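PDB 3FNR: arginine--tRNA ligase from Campylobacter jejuni, which catalyses the ATP-dependent attachment of L-arginine to its cognate tRNA, releasing AMP and diphosphate, as a monomeric class I aminoacyl-tRNA synthetase. Local coordinates for residues T58-R61 with L62-L66; T441-L445 with M446-A450. The protein carries 1 engineered substitution. All coordinates share one frame; numbering follows the deposited sequence.

Both contacts are local, buried and set at the C-terminal end of a helix, but in different parts of the synthetase. Interaction 1 is the last turns of helix 50-65 in the catalytic domain, part of the unit strand 31-35, helix 50-65, strand 69-76. Interaction 2 ends helix 425-445 in the DALR anticodon-binding domain. Regular main-chain bonds dominate the first, with two arginines on its more exposed side; the second has irregular capping bonds and an aliphatic branch over a phenyl ring. Their centres are 11 Å apart and they touch: R61 CD and T58 CG2 each lie 3.3 Å from L445 O, and the side chains of H65 and L445 meet.

Interaction 1: residues T58-R61 with L62-L66; sequences TLTR and LARHL
T60 and R64, one helical turn apart, meet because T60 CG2 stands anti to its own nitrogen, with OG1 beside that nitrogen (chi1 -53°), while the R64 chain bends at chi2 and chi3 and folds back along the helix. The two side chains run side by side, and the guanidinium lays one face over the methyl: T60 CG2 is 3.4 Å from R64 NH1, beneath the rim of the flat group and not under its middle. T60 OG1, turned to the other side of CB, bonds to G56 O one turn earlier. The same turn carries the main-chain bond from R64 N to T60 O, 3.0 Å long and nearly straight at 166°.

Three more bonds of the alpha-helical i to i+4 pattern run beside it. L62 N donates to T58 O at 2.8 Å and A63 N to L59 O, also at 2.8 Å, while H65 N reaches R61 O at 3.0 Å. The CB atoms of L62 and A63 rest against the carbonyls that their own nitrogens bind, L62 CB being 3.3 Å from T58 O.

This is the end of the crossover helix between parallel strands 31-35 and 69-76 of the catalytic domain. T60 and A63 pack on F70 of the second strand, and L62 faces L445 of helix 425-445. R64 NH1 bonds to F70 O, which anchors the guanidinium to the strand that follows; with T60 CG2 on one face, the apolar contact and this hydrogen bond together limit how the group can turn.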
ATOM      1  N   THR A  58       3.209   3.322   0.989  1.00 30.69           N
ATOM      2  CA  THR A  58       4.578   3.783   1.156  1.00 30.12           C
ATOM      3  C   THR A  58       4.902   4.761   0.032  1.00 27.00           C
ATOM      4  O   THR A  58       5.372   5.859   0.300  1.00 31.45           O
ATOM      5  CB  THR A  58       5.581   2.613   1.226  1.00 32.28           C
ATOM      6  OG1 THR A  58       5.137   1.674   2.212  1.00 30.91           O
ATOM      7  CG2 THR A  58       6.949   3.107   1.627  1.00 30.65           C
ATOM      8  N   LEU A  59       4.584   4.395  -1.211  1.00 30.49           N
ATOM      9  CA  LEU A  59       4.726   5.310  -2.361  1.00 31.91           C
ATOM     10  C   LEU A  59       4.078   6.673  -2.101  1.00 31.81           C
ATOM     11  O   LEU A  59       4.691   7.717  -2.337  1.00 27.57           O
ATOM     12  CB  LEU A  59       4.076   4.709  -3.611  1.00 35.61           C
ATOM     13  CG  LEU A  59       4.751   4.710  -4.989  1.00 44.20           C
ATOM     14  CD1 LEU A  59       3.693   4.932  -6.035  1.00 29.20           C
ATOM     15  CD2 LEU A  59       5.895   5.716  -5.157  1.00 34.69           C
ATOM     16  N   THR A  60       2.835   6.642  -1.617  1.00 30.98           N
ATOM     17  CA  THR A  60       2.088   7.850  -1.284  1.00 33.41           C
ATOM     18  C   THR A  60       2.799   8.704  -0.243  1.00 33.89           C
ATOM     19  O   THR A  60       3.020   9.896  -0.470  1.00 38.14           O
ATOM     20  CB  THR A  60       0.675   7.507  -0.775  1.00 32.87           C
ATOM     21  OG1 THR A  60       0.032   6.657  -1.726  1.00 33.62           O
ATOM     22  CG2 THR A  60      -0.142   8.763  -0.609  1.00 26.40           C
ATOM     23  N   ARG A  61       3.164   8.086   0.885  1.00 35.83           N
ATOM     24  CA  ARG A  61       3.855   8.784   1.974  1.00 33.70           C
ATOM     25  C   ARG A  61       5.165   9.380   1.488  1.00 34.96           C
ATOM     26  O   ARG A  61       5.527  10.496   1.863  1.00 38.67           O
ATOM     27  CB  ARG A  61       4.141   7.821   3.124  1.00 37.46           C
ATOM     28  CG  ARG A  61       2.935   7.415   3.953  1.00 37.81           C
ATOM     29  CD  ARG A  61       3.339   6.306   4.916  1.00 38.67           C
ATOM     30  NE  ARG A  61       2.222   5.773   5.693  1.00 45.46           N
ATOM     31  CZ  ARG A  61       1.859   6.225   6.889  1.00 45.81           C
ATOM     32  NH1 ARG A  61       2.519   7.234   7.451  1.00 34.96           N
ATOM     33  NH2 ARG A  61       0.836   5.666   7.523  1.00 38.35           N
ATOM     34  N   LEU A  62       5.867   8.626   0.647  1.00 32.24           N
ATOM     35  CA  LEU A  62       7.141   9.060   0.104  1.00 32.61           C
ATOM     36  C   LEU A  62       6.964  10.229  -0.859  1.00 37.96           C
ATOM     37  O   LEU A  62       7.639  11.257  -0.725  1.00 39.96           O
ATOM     38  CB  LEU A  62       7.874   7.889  -0.552  1.00 34.36           C
ATOM     39  CG  LEU A  62       9.252   8.146  -1.168  1.00 33.63           C
ATOM     40  CD1 LEU A  62      10.248   8.735  -0.169  1.00 33.05           C
ATOM     41  CD2 LEU A  62       9.756   6.850  -1.714  1.00 33.97           C
ATOM     42  N   ALA A  63       6.035  10.089  -1.802  1.00 35.25           N
ATOM     43  CA  ALA A  63       5.714  11.186  -2.713  1.00 38.40           C
ATOM     44  C   ALA A  63       5.364  12.486  -1.988  1.00 36.08           C
ATOM     45  O   ALA A  63       5.870  13.549  -2.347  1.00 39.88           O
ATOM     46  CB  ALA A  63       4.604  10.790  -3.615  1.00 41.56           C
ATOM     47  N   ARG A  64       4.522  12.395  -0.960  1.00 37.65           N
ATOM     48  CA  ARG A  64       4.127  13.577  -0.185  1.00 39.96           C
ATOM     49  C   ARG A  64       5.321  14.206   0.544  1.00 39.87           C
ATOM     50  O   ARG A  64       5.483  15.425   0.530  1.00 44.36           O
ATOM     51  CB  ARG A  64       2.999  13.241   0.797  1.00 39.47           C
ATOM     52  CG  ARG A  64       1.637  13.769   0.375  1.00 48.93           C
ATOM     53  CD  ARG A  64       0.666  12.698  -0.108  1.00 38.43           C
ATOM     54  NE  ARG A  64      -0.172  12.196   0.978  1.00 52.76           N
ATOM     55  CZ  ARG A  64      -1.401  11.693   0.839  1.00 52.50           C
ATOM     56  NH1 ARG A  64      -1.989  11.613  -0.352  1.00 41.03           N
ATOM     57  NH2 ARG A  64      -2.047  11.256   1.910  1.00 40.08           N
ATOM     58  N   HIS A  65       6.163  13.361   1.143  1.00 38.28           N
ATOM     59  CA  HIS A  65       7.370  13.790   1.849  1.00 33.35           C
ATOM     60  C   HIS A  65       8.274  14.601   0.927  1.00 35.54           C
ATOM     61  O   HIS A  65       8.808  15.649   1.311  1.00 32.96           O
ATOM     62  CB  HIS A  65       8.118  12.556   2.380  1.00 32.15           C
ATOM     63  CG  HIS A  65       9.356  12.870   3.168  1.00 35.27           C
ATOM     64  ND1 HIS A  65       9.325  13.243   4.496  1.00 41.18           N
ATOM     65  CD2 HIS A  65      10.663  12.844   2.816  1.00 38.71           C
ATOM     66  CE1 HIS A  65      10.561  13.440   4.925  1.00 43.76           C
ATOM     67  NE2 HIS A  65      11.391  13.210   3.922  1.00 39.88           N
ATOM     68  N   LEU A  66       8.397  14.127  -0.310  1.00 35.26           N
ATOM     69  CA  LEU A  66       9.266  14.741  -1.294  1.00 33.05           C
ATOM     70  C   LEU A  66       8.658  15.973  -1.970  1.00 35.59           C
ATOM     71  O   LEU A  66       9.310  16.609  -2.799  1.00 32.92           O
ATOM     72  CB  LEU A  66       9.710  13.697  -2.323  1.00 33.06           C
ATOM     73  CG  LEU A  66      10.495  12.501  -1.751  1.00 32.30           C
ATOM     74  CD1 LEU A  66      10.716  11.484  -2.830  1.00 39.91           C
ATOM     75  CD2 LEU A  66      11.835  12.921  -1.126  1.00 36.44           C
TER

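Interaction 2: residues T441-L445 with M446-A450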
ATOM      1  N   THR A 441      12.677   8.987  10.584  1.00 35.84           N
ATOM      2  CA  THR A 441      12.179   9.527   9.328  1.00 34.86           C
ATOM      3  C   THR A 441      11.830   8.413   8.331  1.00 35.99           C
ATOM      4  O   THR A 441      10.673   8.286   7.941  1.00 35.84           O
ATOM      5  CB  THR A 441      13.178  10.532   8.715  1.00 39.95           C
ATOM      6  OG1 THR A 441      13.415  11.592   9.656  1.00 39.01           O
ATOM      7  CG2 THR A 441      12.644  11.116   7.404  1.00 35.89           C
ATOM      8  N   ALA A 442      12.814   7.594   7.960  1.00 36.66           N
ATOM      9  CA  ALA A 442      12.613   6.541   6.964  1.00 36.00           C
ATOM     10  C   ALA A 442      11.514   5.561   7.377  1.00 37.14           C
ATOM     11  O   ALA A 442      10.644   5.224   6.560  1.00 34.74           O
ATOM     12  CB  ALA A 442      13.907   5.804   6.698  1.00 34.54           C
ATOM     13  N   PHE A 443      11.560   5.126   8.639  1.00 32.06           N
ATOM     14  CA  PHE A 443      10.527   4.257   9.216  1.00 35.91           C
ATOM     15  C   PHE A 443       9.125   4.850   9.106  1.00 36.56           C
ATOM     16  O   PHE A 443       8.188   4.132   8.786  1.00 33.60           O
ATOM     17  CB  PHE A 443      10.811   3.949  10.688  1.00 37.34           C
ATOM     18  CG  PHE A 443      11.269   2.539  10.954  1.00 39.70           C
ATOM     19  CD1 PHE A 443      11.676   2.170  12.231  1.00 29.97           C
ATOM     20  CD2 PHE A 443      11.288   1.579   9.947  1.00 37.44           C
ATOM     21  CE1 PHE A 443      12.091   0.872  12.502  1.00 34.35           C
ATOM     22  CE2 PHE A 443      11.704   0.284  10.205  1.00 36.21           C
ATOM     23  CZ  PHE A 443      12.103  -0.076  11.483  1.00 39.74           C
ATOM     24  N   SER A 444       8.979   6.148   9.373  1.00 36.35           N
ATOM     25  CA  SER A 444       7.653   6.785   9.343  1.00 39.18           C
ATOM     26  C   SER A 444       7.028   6.779   7.949  1.00 41.41           C
ATOM     27  O   SER A 444       5.799   6.722   7.817  1.00 43.20           O
ATOM     28  CB  SER A 444       7.699   8.210   9.906  1.00 36.15           C
ATOM     29  OG  SER A 444       8.356   9.092   9.017  1.00 37.14           O
ATOM     30  N   LEU A 445       7.879   6.811   6.920  1.00 34.52           N
ATOM     31  CA  LEU A 445       7.433   6.731   5.522  1.00 35.21           C
ATOM     32  C   LEU A 445       6.986   5.322   5.161  1.00 39.97           C
ATOM     33  O   LEU A 445       6.299   5.118   4.156  1.00 38.72           O
ATOM     34  CB  LEU A 445       8.544   7.197   4.568  1.00 28.42           C
ATOM     35  CG  LEU A 445       9.065   8.620   4.775  1.00 30.69           C
ATOM     36  CD1 LEU A 445      10.159   8.962   3.758  1.00 24.47           C
ATOM     37  CD2 LEU A 445       7.924   9.653   4.722  1.00 27.91           C
ATOM     38  N   MET A 446       7.399   4.355   5.982  1.00 41.77           N
ATOM     39  CA  MET A 446       6.942   2.965   5.885  1.00 39.93           C
ATOM     40  C   MET A 446       5.763   2.704   6.832  1.00 38.28           C
ATOM     41  O   MET A 446       5.327   1.564   6.985  1.00 38.02           O
ATOM     42  CB  MET A 446       8.091   1.999   6.228  1.00 39.81           C
ATOM     43  CG  MET A 446       9.281   1.994   5.269  1.00 37.28           C
ATOM     44  SD  MET A 446      10.626   0.914   5.816  1.00 26.77           S
ATOM     45  CE  MET A 446       9.834  -0.665   5.979  1.00 32.07           C
ATOM     46  N   GLY A 447       5.254   3.756   7.471  1.00 40.75           N
ATOM     47  CA  GLY A 447       4.146   3.626   8.424  1.00 41.80           C
ATOM     48  C   GLY A 447       4.518   2.907   9.714  1.00 42.19           C
ATOM     49  O   GLY A 447       3.671   2.282  10.361  1.00 46.78           O
ATOM     50  N   ILE A 448       5.795   3.000  10.077  1.00 42.21           N
ATOM     51  CA  ILE A 448       6.336   2.387  11.284  1.00 38.64           C
ATOM     52  C   ILE A 448       6.853   3.496  12.193  1.00 42.92           C
ATOM     53  O   ILE A 448       7.620   4.356  11.755  1.00 44.39           O
ATOM     54  CB  ILE A 448       7.496   1.416  10.944  1.00 36.60           C
ATOM     55  CG1 ILE A 448       6.998   0.268  10.057  1.00 35.13           C
ATOM     56  CG2 ILE A 448       8.174   0.897  12.211  1.00 43.22           C
ATOM     57  CD1 ILE A 448       8.089  -0.650   9.533  1.00 31.55           C
ATOM     58  N   GLU A 449       6.424   3.471  13.450  1.00 44.88           N
ATOM     59  CA  GLU A 449       6.898   4.402  14.467  1.00 50.33           C
ATOM     60  C   GLU A 449       8.081   3.783  15.216  1.00 45.54           C
ATOM     61  O   GLU A 449       7.974   2.682  15.761  1.00 39.89           O
ATOM     62  CB  GLU A 449       5.750   4.736  15.426  1.00 47.20           C
ATOM     63  CG  GLU A 449       6.072   5.757  16.507  1.00 57.28           C
ATOM     64  CD  GLU A 449       4.879   6.036  17.425  1.00 64.34           C
ATOM     65  OE1 GLU A 449       5.084   6.648  18.495  1.00 74.23           O
ATOM     66  OE2 GLU A 449       3.736   5.647  17.079  1.00 73.83           O
ATOM     67  N   ALA A 450       9.210   4.489  15.225  1.00 46.98           N
ATOM     68  CA  ALA A 450      10.428   4.003  15.866  1.00 42.36           C
ATOM     69  C   ALA A 450      10.296   3.969  17.387  1.00 43.98           C
ATOM     70  O   ALA A 450       9.752   4.894  17.997  1.00 46.92           O
ATOM     71  CB  ALA A 450      11.618   4.860  15.455  1.00 42.66           C
TER
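F443 O takes two main-chain donors from opposite faces of its carbonyl plane, neither of them on a lone pair. I448 N lies 2.9 Å from F443 O and 40° out of the plane; M446 N, also 2.9 Å from F443 O, stands further out and makes a more bent bond. M446 N also has a weak link back to A442 O, so the i+4 pattern gives way gradually at the helix end.

The ring of F443 is engaged too. I448 CG1 lies beside its own nitrogen (chi1 -62°), which puts CG2 anti to that nitrogen and over the centre of the phenyl ring, 3.7 Å from the centroid and 10° off the normal, a CH-pi contact. The longer branch spreads toward one side of the ring, with I448 CD1 3.8 Å from F443 CE2. Near the ring plane lie M446 SD and A450 CB, the sulfur 4.2 Å from F443 CD2 and the methyl beside CD1.

Two of the main-chain bonds form a Schellman motif, which ends helix 425-445 of the anticodon-binding domain. G447, with its positive phi, is the C-prime residue: the bond from I448 N to F443 O encloses the weak one from G447 N to S444 O, 3.0 Å long. The chain then doubles back, bringing I448 and A450 against F443. S444 OG reaches back a turn to bond T441 O at 2.7 Å.

Other helices pack around this end. F443 also meets L403 of helix 398-416 and I340 of helix 336-353, M446 packs on I399 and Y310, and I448 lies against the charged residues D306 and R309 of helix 305-311.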